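Local structure of putative type I restriction enzyme R protein (Bacteroides fragilis NCTC 9343, 3EVY) at residues F20-F31 / R48-L59. The protein is probably the R subunit of a type I restriction enzyme, needed for DNA cleavage and ATP hydrolysis, of which this is a C-terminal fragment. Sequence-based numbering, arbitrary orientation.
Sequences FNEMAAEFLSYF and RFVILFRAMLRL
Met56 and Phe27 carry the contact, each a knob in a hole of the opposite helix: Met56 sits among Phe20, Met23, Ala24 and Phe27, and Phe27 among Phe49, Leu52, Phe53 and Met56. The methyl of Met56 lies over the centre of the Phe27 ring in a CH-pi contact, CE standing 3.5 Å from the ring centroid and almost on the ring normal. A bend at the end of its chain (chi3 -46°) lays this methyl over the ring, while SD makes oblique Met-aromatic contacts with both Phe27 and Phe20. Phe31 CD2 sits on the other face of Phe27, nearer its margin than its centre.

Phe27, Phe31 and Phe49 form an aromatic cluster. Phe27 and Phe49 meet rim to rim, with Phe27 CZ 3.6 Å from Phe49 CE1. Phe49 also turns its edge to the face of Phe31 in a T-shaped pair, planes at 83°, and adds its CB over the same ring, 3.7 Å from Phe31 CZ.

Aliphatic contacts extend the seam both ways. Met23 and Met56 run alongside each other, pointing opposite ways, CG to CG 3.7 Å, and Met23 CE presses tightly on Leu59 CD2 at 3.3 Å. At the other end, Leu52 CD1 reaches Tyr30 and Phe31, Arg48 CG comes to the edge of the Phe31 ring and its CD approaches Tyr30 CE1.

No hydrogen bond crosses this roughly antiparallel pair (segment axes 10.2 Å apart at 152°), which joins helices 12-30 and 43-63 in the core of a small all-helical piece of the C-terminal region of the R subunit. Helix 78-91 packs against both, its Tyr84 meeting Phe27 edge-to-face and touching Phe53, while helix 34-38 brings Val37 onto Phe31 and Phe49.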
ATOM      1  N   PHE A  20       7.433  -4.745   2.621  1.00 42.04           N
ATOM      2  CA  PHE A  20       6.120  -4.305   2.029  1.00 40.93           C
ATOM      3  C   PHE A  20       4.982  -4.995   2.793  1.00 41.05           C
ATOM      4  O   PHE A  20       3.964  -4.364   3.123  1.00 41.87           O
ATOM      5  CB  PHE A  20       5.975  -4.685   0.542  1.00 38.60           C
ATOM      6  CG  PHE A  20       4.623  -4.265  -0.013  1.00 37.36           C
ATOM      7  CD1 PHE A  20       4.418  -2.976  -0.440  1.00 33.39           C
ATOM      8  CD2 PHE A  20       3.531  -5.100   0.098  1.00 34.31           C
ATOM      9  CE1 PHE A  20       3.156  -2.556  -0.826  1.00 35.43           C
ATOM     10  CE2 PHE A  20       2.279  -4.685  -0.327  1.00 36.09           C
ATOM     11  CZ  PHE A  20       2.098  -3.438  -0.783  1.00 34.54           C
ATOM     12  N   ASN A  21       5.182  -6.282   3.084  1.00 40.14           N
ATOM     13  CA  ASN A  21       4.115  -7.077   3.676  1.00 42.69           C
ATOM     14  C   ASN A  21       3.824  -6.670   5.135  1.00 43.72           C
ATOM     15  O   ASN A  21       2.658  -6.727   5.615  1.00 43.74           O
ATOM     16  CB  ASN A  21       4.378  -8.577   3.529  1.00 40.91           C
ATOM     17  CG  ASN A  21       4.153  -9.075   2.117  1.00 41.57           C
ATOM     18  OD1 ASN A  21       3.521  -8.380   1.272  1.00 37.71           O
ATOM     19  ND2 ASN A  21       4.608 -10.275   1.848  1.00 39.05           N
ATOM     20  N   GLU A  22       4.871  -6.278   5.848  1.00 45.37           N
ATOM     21  CA  GLU A  22       4.673  -5.729   7.200  1.00 47.25           C
ATOM     22  C   GLU A  22       3.972  -4.405   7.167  1.00 46.80           C
ATOM     23  O   GLU A  22       3.075  -4.141   8.001  1.00 48.68           O
ATOM     24  CB  GLU A  22       6.013  -5.625   7.955  1.00 48.03           C
ATOM     25  CG  GLU A  22       6.584  -6.988   8.253  1.00 54.58           C
ATOM     26  CD  GLU A  22       8.084  -6.951   8.683  1.00 64.92           C
ATOM     27  OE1 GLU A  22       8.684  -5.827   8.778  1.00 68.54           O
ATOM     28  OE2 GLU A  22       8.655  -8.065   8.903  1.00 65.43           O
ATOM     29  N   MET A  23       4.417  -3.528   6.272  1.00 46.10           N
ATOM     30  CA  MET A  23       3.766  -2.233   6.034  1.00 47.55           C
ATOM     31  C   MET A  23       2.299  -2.445   5.659  1.00 47.07           C
ATOM     32  O   MET A  23       1.439  -1.739   6.153  1.00 48.01           O
ATOM     33  CB  MET A  23       4.426  -1.550   4.872  1.00 47.95           C
ATOM     34  CG  MET A  23       4.239  -0.060   4.734  1.00 50.63           C
ATOM     35  SD  MET A  23       5.468   0.635   3.526  1.00 57.09           S
ATOM     36  CE  MET A  23       6.921  -0.283   4.300  1.00 30.13           C
ATOM     37  N   ALA A  24       2.011  -3.420   4.799  1.00 46.18           N
ATOM     38  CA  ALA A  24       0.630  -3.621   4.339  1.00 45.47           C
ATOM     39  C   ALA A  24      -0.312  -4.077   5.478  1.00 45.77           C
ATOM     40  O   ALA A  24      -1.443  -3.612   5.604  1.00 44.69           O
ATOM     41  CB  ALA A  24       0.590  -4.674   3.191  1.00 46.01           C
ATOM     42  N   ALA A  25       0.146  -5.020   6.285  1.00 45.53           N
ATOM     43  CA  ALA A  25      -0.706  -5.582   7.349  1.00 46.68           C
ATOM     44  C   ALA A  25      -0.960  -4.505   8.361  1.00 47.91           C
ATOM     45  O   ALA A  25      -2.022  -4.473   8.993  1.00 49.21           O
ATOM     46  CB  ALA A  25      -0.032  -6.797   8.007  1.00 46.95           C
ATOM     47  N   GLU A  26       0.014  -3.616   8.547  1.00 47.40           N
ATOM     48  CA  GLU A  26      -0.226  -2.457   9.369  1.00 48.49           C
ATOM     49  C   GLU A  26      -1.183  -1.464   8.724  1.00 47.88           C
ATOM     50  O   GLU A  26      -2.128  -1.030   9.361  1.00 48.11           O
ATOM     51  CB  GLU A  26       1.075  -1.766   9.750  1.00 49.38           C
ATOM     52  CG  GLU A  26       1.869  -2.614  10.806  1.00 55.18           C
ATOM     53  CD  GLU A  26       3.384  -2.593  10.603  1.00 63.82           C
ATOM     54  OE1 GLU A  26       3.950  -1.528  10.221  1.00 66.11           O
ATOM     55  OE2 GLU A  26       4.004  -3.658  10.828  1.00 66.85           O
ATOM     56  N   PHE A  27      -0.936  -1.093   7.466  1.00 46.15           N
ATOM     57  CA  PHE A  27      -1.900  -0.278   6.685  1.00 42.54           C
ATOM     58  C   PHE A  27      -3.347  -0.832   6.790  1.00 40.83           C
ATOM     59  O   PHE A  27      -4.271  -0.090   7.048  1.00 41.46           O
ATOM     60  CB  PHE A  27      -1.493  -0.276   5.208  1.00 41.69           C
ATOM     61  CG  PHE A  27      -2.466   0.448   4.305  1.00 39.29           C
ATOM     62  CD1 PHE A  27      -2.369   1.810   4.092  1.00 36.37           C
ATOM     63  CD2 PHE A  27      -3.462  -0.254   3.644  1.00 38.70           C
ATOM     64  CE1 PHE A  27      -3.306   2.487   3.233  1.00 39.13           C
ATOM     65  CE2 PHE A  27      -4.359   0.381   2.800  1.00 37.91           C
ATOM     66  CZ  PHE A  27      -4.293   1.752   2.601  1.00 37.91           C
ATOM     67  N   LEU A  28      -3.514  -2.108   6.526  1.00 39.86           N
ATOM     68  CA  LEU A  28      -4.830  -2.775   6.606  1.00 41.36           C
ATOM     69  C   LEU A  28      -5.475  -2.745   8.013  1.00 42.72           C
ATOM     70  O   LEU A  28      -6.691  -2.756   8.137  1.00 43.41           O
ATOM     71  CB  LEU A  28      -4.797  -4.217   6.068  1.00 39.13           C
ATOM     72  CG  LEU A  28      -4.527  -4.316   4.583  1.00 41.57           C
ATOM     73  CD1 LEU A  28      -4.181  -5.769   4.168  1.00 40.40           C
ATOM     74  CD2 LEU A  28      -5.657  -3.697   3.754  1.00 40.00           C
ATOM     75  N   SER A  29      -4.675  -2.691   9.072  1.00 44.12           N
ATOM     76  CA  SER A  29      -5.270  -2.587  10.428  1.00 43.55           C
ATOM     77  C   SER A  29      -5.831  -1.185  10.678  1.00 43.52           C
ATOM     78  O   SER A  29      -6.624  -0.996  11.596  1.00 43.18           O
ATOM     79  CB  SER A  29      -4.271  -2.989  11.507  1.00 43.73           C
ATOM     80  OG  SER A  29      -3.256  -2.004  11.518  1.00 47.04           O
ATOM     81  N   TYR A  30      -5.434  -0.205   9.862  1.00 42.84           N
ATOM     82  CA  TYR A  30      -5.985   1.140   9.944  1.00 41.64           C
ATOM     83  C   TYR A  30      -7.120   1.351   8.955  1.00 39.30           C
ATOM     84  O   TYR A  30      -8.108   2.019   9.291  1.00 40.13           O
ATOM     85  CB  TYR A  30      -4.941   2.209   9.590  1.00 43.10           C
ATOM     86  CG  TYR A  30      -3.975   2.592  10.704  1.00 49.70           C
ATOM     87  CD1 TYR A  30      -4.334   3.537  11.706  1.00 54.34           C
ATOM     88  CD2 TYR A  30      -2.689   2.040  10.743  1.00 54.68           C
ATOM     89  CE1 TYR A  30      -3.438   3.900  12.729  1.00 56.66           C
ATOM     90  CE2 TYR A  30      -1.782   2.393  11.748  1.00 58.94           C
ATOM     91  CZ  TYR A  30      -2.157   3.324  12.734  1.00 61.26           C
ATOM     92  OH  TYR A  30      -1.227   3.641  13.714  1.00 65.82           O
ATOM     93  N   PHE A  31      -6.988   0.815   7.741  1.00 37.80           N
ATOM     94  CA  PHE A  31      -7.936   1.047   6.604  1.00 36.33           C
ATOM     95  C   PHE A  31      -8.276  -0.292   6.020  1.00 35.60           C
ATOM     96  O   PHE A  31      -7.691  -0.706   5.033  1.00 35.30           O
ATOM     97  CB  PHE A  31      -7.283   1.938   5.549  1.00 36.38           C
ATOM     98  CG  PHE A  31      -6.654   3.189   6.182  1.00 40.29           C
ATOM     99  CD1 PHE A  31      -7.453   4.185   6.738  1.00 41.28           C
ATOM    100  CD2 PHE A  31      -5.273   3.337   6.212  1.00 43.63           C
ATOM    101  CE1 PHE A  31      -6.853   5.281   7.381  1.00 44.47           C
ATOM    102  CE2 PHE A  31      -4.656   4.429   6.822  1.00 43.23           C
ATOM    103  CZ  PHE A  31      -5.434   5.408   7.397  1.00 43.99           C
ATOM    104  N   ARG A  48      -2.741  10.818   7.296  1.00 47.32           N
ATOM    105  CA  ARG A  48      -2.128   9.554   7.698  1.00 48.51           C
ATOM    106  C   ARG A  48      -2.251   8.542   6.536  1.00 48.51           C
ATOM    107  O   ARG A  48      -1.294   7.825   6.215  1.00 47.39           O
ATOM    108  CB  ARG A  48      -2.809   9.032   8.962  1.00 49.15           C
ATOM    109  CG  ARG A  48      -2.525   7.580   9.379  1.00 53.61           C
ATOM    110  CD  ARG A  48      -2.759   7.529  10.895  1.00 63.30           C
ATOM    111  NE  ARG A  48      -2.742   8.918  11.435  1.00 65.55           N
ATOM    112  CZ  ARG A  48      -2.984   9.241  12.706  1.00 67.76           C
ATOM    113  NH1 ARG A  48      -3.266   8.253  13.569  1.00 69.27           N
ATOM    114  NH2 ARG A  48      -2.942  10.529  13.120  1.00 64.92           N
ATOM    115  N   PHE A  49      -3.433   8.506   5.921  1.00 46.87           N
ATOM    116  CA  PHE A  49      -3.683   7.572   4.875  1.00 48.14           C
ATOM    117  C   PHE A  49      -2.810   7.892   3.665  1.00 48.04           C
ATOM    118  O   PHE A  49      -2.087   7.011   3.178  1.00 48.07           O
ATOM    119  CB  PHE A  49      -5.139   7.599   4.429  1.00 46.92           C
ATOM    120  CG  PHE A  49      -5.323   7.023   3.073  1.00 48.42           C
ATOM    121  CD1 PHE A  49      -5.283   5.629   2.893  1.00 45.63           C
ATOM    122  CD2 PHE A  49      -5.492   7.840   1.965  1.00 44.62           C
ATOM    123  CE1 PHE A  49      -5.414   5.084   1.635  1.00 44.61           C
ATOM    124  CE2 PHE A  49      -5.650   7.300   0.754  1.00 48.25           C
ATOM    125  CZ  PHE A  49      -5.608   5.916   0.563  1.00 43.74           C
ATOM    126  N   VAL A  50      -2.872   9.134   3.189  1.00 46.68           N
ATOM    127  CA  VAL A  50      -1.976   9.592   2.120  1.00 46.82           C
ATOM    128  C   VAL A  50      -0.486   9.240   2.350  1.00 46.68           C
ATOM    129  O   VAL A  50       0.172   8.699   1.475  1.00 43.88           O
ATOM    130  CB  VAL A  50      -2.163  11.113   1.920  1.00 47.27           C
ATOM    131  CG1 VAL A  50      -1.113  11.687   0.943  1.00 48.23           C
ATOM    132  CG2 VAL A  50      -3.523  11.352   1.420  1.00 46.73           C
ATOM    133  N   ILE A  51       0.033   9.512   3.555  1.00 46.19           N
ATOM    134  CA  ILE A  51       1.439   9.263   3.858  1.00 45.67           C
ATOM    135  C   ILE A  51       1.751   7.773   3.875  1.00 45.29           C
ATOM    136  O   ILE A  51       2.731   7.325   3.286  1.00 44.07           O
ATOM    137  CB  ILE A  51       1.787   9.973   5.185  1.00 47.19           C
ATOM    138  CG1 ILE A  51       1.835  11.484   4.905  1.00 50.55           C
ATOM    139  CG2 ILE A  51       3.098   9.481   5.746  1.00 45.73           C
ATOM    140  CD1 ILE A  51       1.680  12.422   6.168  1.00 53.65           C
ATOM    141  N   LEU A  52       0.867   6.979   4.479  1.00 43.18           N
ATOM    142  CA  LEU A  52       1.051   5.565   4.486  1.00 43.23           C
ATOM    143  C   LEU A  52       0.944   5.008   3.091  1.00 40.65           C
ATOM    144  O   LEU A  52       1.680   4.097   2.716  1.00 39.86           O
ATOM    145  CB  LEU A  52       0.033   4.821   5.406  1.00 43.69           C
ATOM    146  CG  LEU A  52       0.238   4.899   6.937  1.00 48.14           C
ATOM    147  CD1 LEU A  52      -0.615   3.868   7.708  1.00 51.19           C
ATOM    148  CD2 LEU A  52       1.705   4.714   7.306  1.00 49.99           C
ATOM    149  N   PHE A  53      -0.051   5.464   2.355  1.00 38.85           N
ATOM    150  CA  PHE A  53      -0.232   4.846   1.093  1.00 38.24           C
ATOM    151  C   PHE A  53       0.930   5.246   0.165  1.00 37.16           C
ATOM    152  O   PHE A  53       1.367   4.459  -0.676  1.00 37.06           O
ATOM    153  CB  PHE A  53      -1.545   5.228   0.462  1.00 37.91           C
ATOM    154  CG  PHE A  53      -1.809   4.440  -0.811  1.00 39.89           C
ATOM    155  CD1 PHE A  53      -2.350   3.147  -0.735  1.00 39.07           C
ATOM    156  CD2 PHE A  53      -1.469   4.968  -2.050  1.00 41.18           C
ATOM    157  CE1 PHE A  53      -2.586   2.411  -1.911  1.00 37.76           C
ATOM    158  CE2 PHE A  53      -1.687   4.198  -3.246  1.00 38.03           C
ATOM    159  CZ  PHE A  53      -2.252   2.942  -3.119  1.00 38.67           C
ATOM    160  N   ARG A  54       1.383   6.494   0.237  1.00 37.91           N
ATOM    161  CA  ARG A  54       2.589   6.886  -0.595  1.00 39.21           C
ATOM    162  C   ARG A  54       3.783   5.984  -0.389  1.00 39.03           C
ATOM    163  O   ARG A  54       4.439   5.561  -1.334  1.00 41.25           O
ATOM    164  CB  ARG A  54       3.045   8.335  -0.352  1.00 39.81           C
ATOM    165  CG  ARG A  54       4.196   8.760  -1.331  1.00 43.42           C
ATOM    166  CD  ARG A  54       4.516  10.227  -1.194  1.00 55.60           C
ATOM    167  NE  ARG A  54       5.631  10.519  -2.091  1.00 60.05           N
ATOM    168  CZ  ARG A  54       6.336  11.646  -2.076  1.00 61.35           C
ATOM    169  NH1 ARG A  54       6.034  12.625  -1.225  1.00 60.14           N
ATOM    170  NH2 ARG A  54       7.326  11.789  -2.948  1.00 62.14           N
ATOM    171  N   ALA A  55       4.079   5.641   0.842  1.00 38.89           N
ATOM    172  CA  ALA A  55       5.200   4.747   1.153  1.00 38.96           C
ATOM    173  C   ALA A  55       5.008   3.326   0.651  1.00 37.66           C
ATOM    174  O   ALA A  55       5.957   2.666   0.239  1.00 35.93           O
ATOM    175  CB  ALA A  55       5.465   4.688   2.764  1.00 38.53           C
ATOM    176  N   MET A  56       3.803   2.792   0.811  1.00 36.98           N
ATOM    177  CA  MET A  56       3.481   1.453   0.200  1.00 37.61           C
ATOM    178  C   MET A  56       3.578   1.534  -1.288  1.00 36.92           C
ATOM    179  O   MET A  56       4.129   0.632  -1.944  1.00 38.01           O
ATOM    180  CB  MET A  56       1.991   1.050   0.556  1.00 36.11           C
ATOM    181  CG  MET A  56       1.780   0.342   1.945  1.00 40.19           C
ATOM    182  SD  MET A  56       0.259  -0.665   1.840  1.00 36.91           S
ATOM    183  CE  MET A  56      -0.848   0.445   1.084  1.00 41.30           C
ATOM    184  N   LEU A  57       3.023   2.602  -1.878  1.00 37.56           N
ATOM    185  CA  LEU A  57       3.011   2.717  -3.336  1.00 36.23           C
ATOM    186  C   LEU A  57       4.518   2.713  -3.887  1.00 37.85           C
ATOM    187  O   LEU A  57       4.840   2.060  -4.885  1.00 34.18           O
ATOM    188  CB  LEU A  57       2.247   3.984  -3.813  1.00 36.64           C
ATOM    189  CG  LEU A  57       2.530   4.312  -5.311  1.00 37.61           C
ATOM    190  CD1 LEU A  57       2.001   3.152  -6.307  1.00 36.87           C
ATOM    191  CD2 LEU A  57       1.904   5.673  -5.735  1.00 39.42           C
ATOM    192  N   ARG A  58       5.405   3.425  -3.213  1.00 36.20           N
ATOM    193  CA  ARG A  58       6.823   3.539  -3.650  1.00 37.11           C
ATOM    194  C   ARG A  58       7.536   2.214  -3.508  1.00 37.41           C
ATOM    195  O   ARG A  58       8.318   1.810  -4.408  1.00 38.50           O
ATOM    196  CB  ARG A  58       7.537   4.641  -2.847  1.00 35.40           C
ATOM    197  CG  ARG A  58       7.135   6.055  -3.274  1.00 35.97           C
ATOM    198  CD  ARG A  58       7.755   7.169  -2.431  1.00 42.56           C
ATOM    199  NE  ARG A  58       9.224   7.131  -2.504  1.00 44.71           N
ATOM    200  CZ  ARG A  58       9.957   7.736  -3.447  1.00 48.15           C
ATOM    201  NH1 ARG A  58       9.385   8.466  -4.415  1.00 42.90           N
ATOM    202  NH2 ARG A  58      11.288   7.604  -3.411  1.00 51.19           N
ATOM    203  N   LEU A  59       7.207   1.474  -2.448  1.00 37.26           N
ATOM    204  CA  LEU A  59       7.864   0.223  -2.181  1.00 38.08           C
ATOM    205  C   LEU A  59       7.314  -0.841  -3.159  1.00 36.97           C
ATOM    206  O   LEU A  59       8.045  -1.705  -3.687  1.00 37.84           O
ATOM    207  CB  LEU A  59       7.626  -0.182  -0.717  1.00 38.21           C
ATOM    208  CG  LEU A  59       8.182  -1.467  -0.133  1.00 43.25           C
ATOM    209  CD1 LEU A  59       9.648  -1.678  -0.552  1.00 48.03           C
ATOM    210  CD2 LEU A  59       8.102  -1.375   1.461  1.00 42.08           C
TER